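Local coordinates for ABC transporter periplasmic peptide-binding protein (Pseudoalteromonas, PDB 4QFL) that binds dipeptides such as Ala-Phe in the periplasm and probably delivers them to an ABC transporter for uptake, at residues N386-A389 with R390-A393; F417-R420 with I421-R425; L447-C450 with T451-F454. One frame throughout, in Å; residues are numbered along the deposited sequence.

Contacts 1 and 3 start helices with the side-chain N-caps Asn388 and Ser449, and contact 2 closes one with a Schellman motif; all three show how the outermost peptide groups of a helix find partners locally in one dipeptide-binding protein. They follow one another along the chain without touching: the centres of contacts 1 and 2 are 18 Å apart, those of contacts 2 and 3 are 14 Å apart. Contact 2 lies at the pocket, the side chain of Ile418 being about 4 Å from the bound phenylalanine. The side chains of Leu447 (contact 3) and Asn386 (contact 1) are about 5 and 8 Å from it.

Contact 1 of 3, residues N386-A389 with R390-A393; sequences NPNA and RKMA
Arg390, in the first turn of helix 389-401, sets its CB 3.4 Å from OD1 of Asn388, the residue that caps this helix. Its charged end leads elsewhere, to a salt bridge between NE and Glu411, so the aliphatic base of the arginine is what borders the cap. Lys391 follows and supplies the capping bond: its backbone N donates to Asn388 OD1 at 3.0 Å. The N-H points almost straight at the oxygen (171°), yet it arrives from above the amide plane, 68° out of it, and so does not use a lone pair. Asn388 turns its CG anti to its backbone N (chi1 -162°), which swings the amide over the start of the helix. There CB of Lys391 lies 3.2 Å from CG of Asn388, and ND2 rests near the same methylene. Met392 N takes the backbone of the capping residue, bonding to Asn388 O at 2.9 Å. The methionine side chain runs back against the loop, its terminal methyl CE 3.3 Å from ND2 of Asn386, with SD also beside that nitrogen. A bend at the last torsion turns CE onto the amide. The amide of Asn386 is itself tied down, because its OD1 accepts from Asn388 N at 3.1 Å in an Asx turn. Ala393 N continues the helix by bonding to Ala389 O at 2.8 Å; its small side chain faces Ile376 and Ala378 of strand 373-378 and Ile409 of strand 406-410. Two asparagines thus divide the work: Asn386 fixes the backbone N of Asn388, while Asn388 satisfies one N-H at the helix start with its side chain and another with its carbonyl. The loop following pocket residues Arg383 and Tyr385 is thereby fastened to helix 389-401.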
# COMPACT_ATOMS: atom_id res chain seq x y z
N ASN A 386 10.98 2.14 5.32
CA ASN A 386 12.40 2.12 5.02
C ASN A 386 12.87 3.40 4.33
O ASN A 386 12.74 3.55 3.12
CB ASN A 386 12.77 0.90 4.18
CG ASN A 386 14.27 0.72 4.06
OD1 ASN A 386 15.04 1.66 4.25
ND2 ASN A 386 14.70 -0.49 3.74
N PRO A 387 13.44 4.36 5.19
CA PRO A 387 13.77 5.63 4.51
C PRO A 387 15.03 5.65 3.63
O PRO A 387 15.27 6.63 2.94
CB PRO A 387 13.91 6.63 5.66
CG PRO A 387 14.50 5.85 6.75
CD PRO A 387 13.78 4.54 6.69
N ASN A 388 15.82 4.58 3.64
CA ASN A 388 17.00 4.52 2.78
C ASN A 388 17.43 3.09 2.47
O ASN A 388 18.38 2.57 3.06
CB ASN A 388 18.17 5.30 3.41
CG ASN A 388 19.26 5.64 2.40
OD1 ASN A 388 19.36 5.04 1.32
ND2 ASN A 388 20.10 6.60 2.76
N ALA A 389 16.73 2.45 1.53
CA ALA A 389 17.00 1.05 1.21
C ALA A 389 18.43 0.88 0.71
O ALA A 389 19.06 -0.14 0.98
CB ALA A 389 16.02 0.54 0.18
N ARG A 390 18.92 1.89 0.00
CA ARG A 390 20.28 1.88 -0.56
C ARG A 390 21.30 1.80 0.55
O ARG A 390 22.17 0.94 0.53
CB ARG A 390 20.53 3.17 -1.33
CG ARG A 390 20.74 3.00 -2.81
CD ARG A 390 22.15 2.54 -3.18
NE ARG A 390 22.24 2.40 -4.63
CZ ARG A 390 23.15 1.68 -5.28
NH1 ARG A 390 24.08 1.01 -4.62
NH2 ARG A 390 23.12 1.62 -6.61
N LYS A 391 21.21 2.74 1.49
CA LYS A 391 22.10 2.76 2.65
C LYS A 391 22.00 1.44 3.41
O LYS A 391 23.01 0.87 3.82
CB LYS A 391 21.73 3.92 3.56
CG LYS A 391 22.51 4.01 4.86
CD LYS A 391 23.94 4.43 4.62
CE LYS A 391 24.62 4.87 5.93
NZ LYS A 391 26.10 4.61 5.97
N MET A 392 20.77 0.96 3.60
CA MET A 392 20.58 -0.31 4.28
C MET A 392 21.25 -1.46 3.53
O MET A 392 21.85 -2.33 4.14
CB MET A 392 19.09 -0.61 4.45
CG MET A 392 18.84 -1.84 5.28
SD MET A 392 17.09 -2.15 5.57
CE MET A 392 16.61 -0.64 6.41
N ALA A 393 21.14 -1.46 2.21
CA ALA A 393 21.73 -2.53 1.40
C ALA A 393 23.25 -2.48 1.45
O ALA A 393 23.92 -3.52 1.44
CB ALA A 393 21.22 -2.46 -0.04

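Contact 2 of 3, residues F417-R420 with I421-R425; sequences FIQR and IGEHR
A Schellman motif ends helix 414-422, whose residue Ile418 lines the pocket for the phenylalanine of the bound dipeptide. His424, with positive phi, is its C-prime residue: Arg425 N bonds to Arg420 O at 3.1 Å and His424 N to Ile421 O at 3.0 Å. Glu423 N makes weaker bonds to Gln419 O and Arg420 O. Before this turn, Ile421 lays CG1 over one face of the Phe417 ring, a CH-pi contact 4.3 Å from the centroid and 19° off the ring normal. The guanidinium of Arg420 lies flat on that of Arg425, centres 4.5 Å apart and planes at 26°. The Arg420 chain runs extended from CG to NE, bringing CD over the middle of the Arg425 group at 3.8 Å. Glu423 OE1 meets the edge of that group in its plane, in a salt bridge whose hydrogen bond from Arg425 NE to Glu423 OE1, at 3.3 Å, is weak. Tyr412 adds a cation-pi contact to Arg420. Stacking places two like charges close together, a cost that the carboxylate of Glu423 and the ring of Tyr412 probably offset.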
# COMPACT_ATOMS: atom_id res chain seq x y z
N PHE A 417 11.01 -1.12 -10.56
CA PHE A 417 11.46 -1.96 -9.46
C PHE A 417 10.37 -2.92 -9.01
O PHE A 417 10.59 -4.13 -8.92
CB PHE A 417 11.86 -1.04 -8.30
CG PHE A 417 12.52 -1.74 -7.16
CD1 PHE A 417 13.86 -2.05 -7.21
CD2 PHE A 417 11.81 -2.05 -6.02
CE1 PHE A 417 14.48 -2.68 -6.15
CE2 PHE A 417 12.42 -2.67 -4.96
CZ PHE A 417 13.76 -2.99 -5.02
N ILE A 418 9.20 -2.36 -8.72
CA ILE A 418 8.05 -3.14 -8.26
C ILE A 418 7.72 -4.24 -9.26
O ILE A 418 7.50 -5.40 -8.90
CB ILE A 418 6.81 -2.24 -8.05
CG1 ILE A 418 7.06 -1.23 -6.93
CG2 ILE A 418 5.58 -3.09 -7.76
CD1 ILE A 418 7.44 -1.85 -5.65
N GLN A 419 7.69 -3.86 -10.52
CA GLN A 419 7.37 -4.77 -11.62
C GLN A 419 8.35 -5.95 -11.68
O GLN A 419 7.94 -7.10 -11.79
CB GLN A 419 7.36 -3.97 -12.93
CG GLN A 419 7.23 -4.79 -14.19
CD GLN A 419 5.82 -5.28 -14.42
OE1 GLN A 419 5.04 -5.46 -13.48
NE2 GLN A 419 5.48 -5.50 -15.69
N ARG A 420 9.64 -5.67 -11.58
CA ARG A 420 10.65 -6.70 -11.69
C ARG A 420 10.73 -7.58 -10.43
O ARG A 420 11.15 -8.75 -10.49
CB ARG A 420 12.01 -6.10 -12.08
CG ARG A 420 12.03 -5.55 -13.53
CD ARG A 420 13.39 -4.97 -13.96
NE ARG A 420 13.33 -4.33 -15.28
CZ ARG A 420 14.35 -3.72 -15.88
NH1 ARG A 420 15.54 -3.66 -15.29
NH2 ARG A 420 14.20 -3.17 -17.07
N ILE A 421 10.29 -7.05 -9.30
CA ILE A 421 10.14 -7.85 -8.09
C ILE A 421 8.92 -8.78 -8.21
O ILE A 421 8.93 -9.92 -7.72
CB ILE A 421 10.06 -6.97 -6.81
CG1 ILE A 421 11.38 -6.22 -6.57
CG2 ILE A 421 9.78 -7.82 -5.61
CD1 ILE A 421 12.54 -7.11 -6.13
N GLY A 422 7.86 -8.29 -8.85
CA GLY A 422 6.69 -9.11 -9.12
C GLY A 422 7.00 -10.23 -10.10
O GLY A 422 6.30 -11.25 -10.14
N GLU A 423 8.06 -10.05 -10.89
CA GLU A 423 8.53 -11.06 -11.84
C GLU A 423 9.61 -11.91 -11.21
O GLU A 423 10.30 -12.66 -11.90
CB GLU A 423 9.07 -10.39 -13.10
CG GLU A 423 8.03 -9.64 -13.91
CD GLU A 423 8.63 -8.69 -14.92
OE1 GLU A 423 9.84 -8.79 -15.18
OE2 GLU A 423 7.89 -7.84 -15.47
N HIS A 424 9.75 -11.78 -9.89
CA HIS A 424 10.76 -12.47 -9.10
C HIS A 424 12.16 -12.60 -9.75
O HIS A 424 12.78 -13.67 -9.72
CB HIS A 424 10.24 -13.82 -8.59
CG HIS A 424 10.04 -14.85 -9.66
ND1 HIS A 424 8.87 -14.94 -10.39
CD2 HIS A 424 10.84 -15.84 -10.10
CE1 HIS A 424 8.98 -15.94 -11.25
NE2 HIS A 424 10.16 -16.50 -11.09
N ARG A 425 12.66 -11.50 -10.31
CA ARG A 425 14.00 -11.48 -10.89
C ARG A 425 15.12 -11.44 -9.84
O ARG A 425 16.30 -11.62 -10.16
CB ARG A 425 14.16 -10.31 -11.88
CG ARG A 425 13.38 -10.49 -13.20
CD ARG A 425 14.07 -9.78 -14.38
NE ARG A 425 13.15 -8.95 -15.16
CZ ARG A 425 13.54 -8.12 -16.13
NH1 ARG A 425 14.82 -8.00 -16.45
NH2 ARG A 425 12.63 -7.40 -16.78

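Contact 3 of 3, residues L447-C450 with T451-F454; sequences LLSC and TATF
Ser449 OG accepts from Ala452 N at 3.0 Å, the N-cap bond of helix 450-454. The hydroxyl sits between the backbone N and the carbonyl carbon of its own residue (chi1 62°), which directs it at the helix start; it also bonds to Ser445 O in the preceding turn. Ser449 O is gripped twice by one residue. Thr453 OG1 and Thr453 N each donate to it at 3.0 Å, reaching the oxygen from opposite faces of the carbonyl plane. With OG1 beside its own backbone N (chi1 -56°), the threonine can make both bonds, and OG1 has a further partner in Asn458 ND2.

Backbone bonding continues with Phe454 N, which donates to Cys450 O at 2.8 Å. The Phe454 ring folds back so that the same Cys450 O lies over one face, 3.1 Å above its plane and offset toward the rim. Apolar contact joins this pair too, Phe454 CZ packing 4.0 Å from Cys450 CB. The Cys450 sulfur leads away into a disulfide with Cys463.

Ser449 and Cys450 anchor the start of the helix in two ways. Ser449 satisfies N-H groups with both hydroxyl and carbonyl, and the disulfide at Cys450 ties the helix covalently to the loop that precedes helix 465-475.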
# COMPACT_ATOMS: atom_id res chain seq x y z
N LEU A 447 0.30 -10.10 1.12
CA LEU A 447 1.75 -10.15 1.12
C LEU A 447 2.29 -11.53 0.90
O LEU A 447 3.05 -11.76 -0.02
CB LEU A 447 2.28 -9.67 2.47
CG LEU A 447 3.04 -8.36 2.50
CD1 LEU A 447 2.19 -7.27 1.89
CD2 LEU A 447 3.43 -8.03 3.92
N LEU A 448 1.89 -12.44 1.79
CA LEU A 448 2.48 -13.78 1.87
C LEU A 448 1.60 -14.96 1.45
O LEU A 448 2.05 -16.10 1.45
CB LEU A 448 3.02 -14.02 3.29
CG LEU A 448 4.28 -13.25 3.65
CD1 LEU A 448 4.65 -13.49 5.10
CD2 LEU A 448 5.43 -13.63 2.74
N SER A 449 0.35 -14.70 1.06
CA SER A 449 -0.56 -15.78 0.68
C SER A 449 -0.23 -16.36 -0.68
O SER A 449 0.54 -15.79 -1.44
CB SER A 449 -2.01 -15.30 0.70
OG SER A 449 -2.18 -14.26 -0.24
N CYS A 450 -0.82 -17.51 -1.00
CA CYS A 450 -0.66 -18.09 -2.33
C CYS A 450 -1.26 -17.20 -3.41
O CYS A 450 -0.64 -16.98 -4.44
CB CYS A 450 -1.23 -19.50 -2.39
SG CYS A 450 -0.16 -20.72 -1.54
N THR A 451 -2.46 -16.68 -3.16
CA THR A 451 -3.07 -15.74 -4.09
C THR A 451 -2.20 -14.49 -4.28
O THR A 451 -2.11 -13.95 -5.39
CB THR A 451 -4.49 -15.35 -3.69
OG1 THR A 451 -4.50 -14.90 -2.34
CG2 THR A 451 -5.40 -16.55 -3.78
N ALA A 452 -1.55 -14.03 -3.21
CA ALA A 452 -0.63 -12.90 -3.31
C ALA A 452 0.52 -13.26 -4.24
O ALA A 452 0.92 -12.45 -5.09
CB ALA A 452 -0.11 -12.50 -1.92
N THR A 453 1.04 -14.47 -4.09
CA THR A 453 2.15 -14.95 -4.91
C THR A 453 1.73 -15.05 -6.37
O THR A 453 2.49 -14.67 -7.26
CB THR A 453 2.64 -16.33 -4.44
OG1 THR A 453 3.00 -16.26 -3.06
CG2 THR A 453 3.85 -16.76 -5.26
N PHE A 454 0.53 -15.56 -6.61
CA PHE A 454 0.03 -15.72 -7.98
C PHE A 454 -0.22 -14.37 -8.67
O PHE A 454 -0.23 -14.28 -9.90
CB PHE A 454 -1.22 -16.60 -8.02
CG PHE A 454 -1.03 -17.97 -7.41
CD1 PHE A 454 0.24 -18.51 -7.29
CD2 PHE A 454 -2.11 -18.70 -6.95
CE1 PHE A 454 0.43 -19.76 -6.71
CE2 PHE A 454 -1.93 -19.95 -6.36
CZ PHE A 454 -0.66 -20.48 -6.25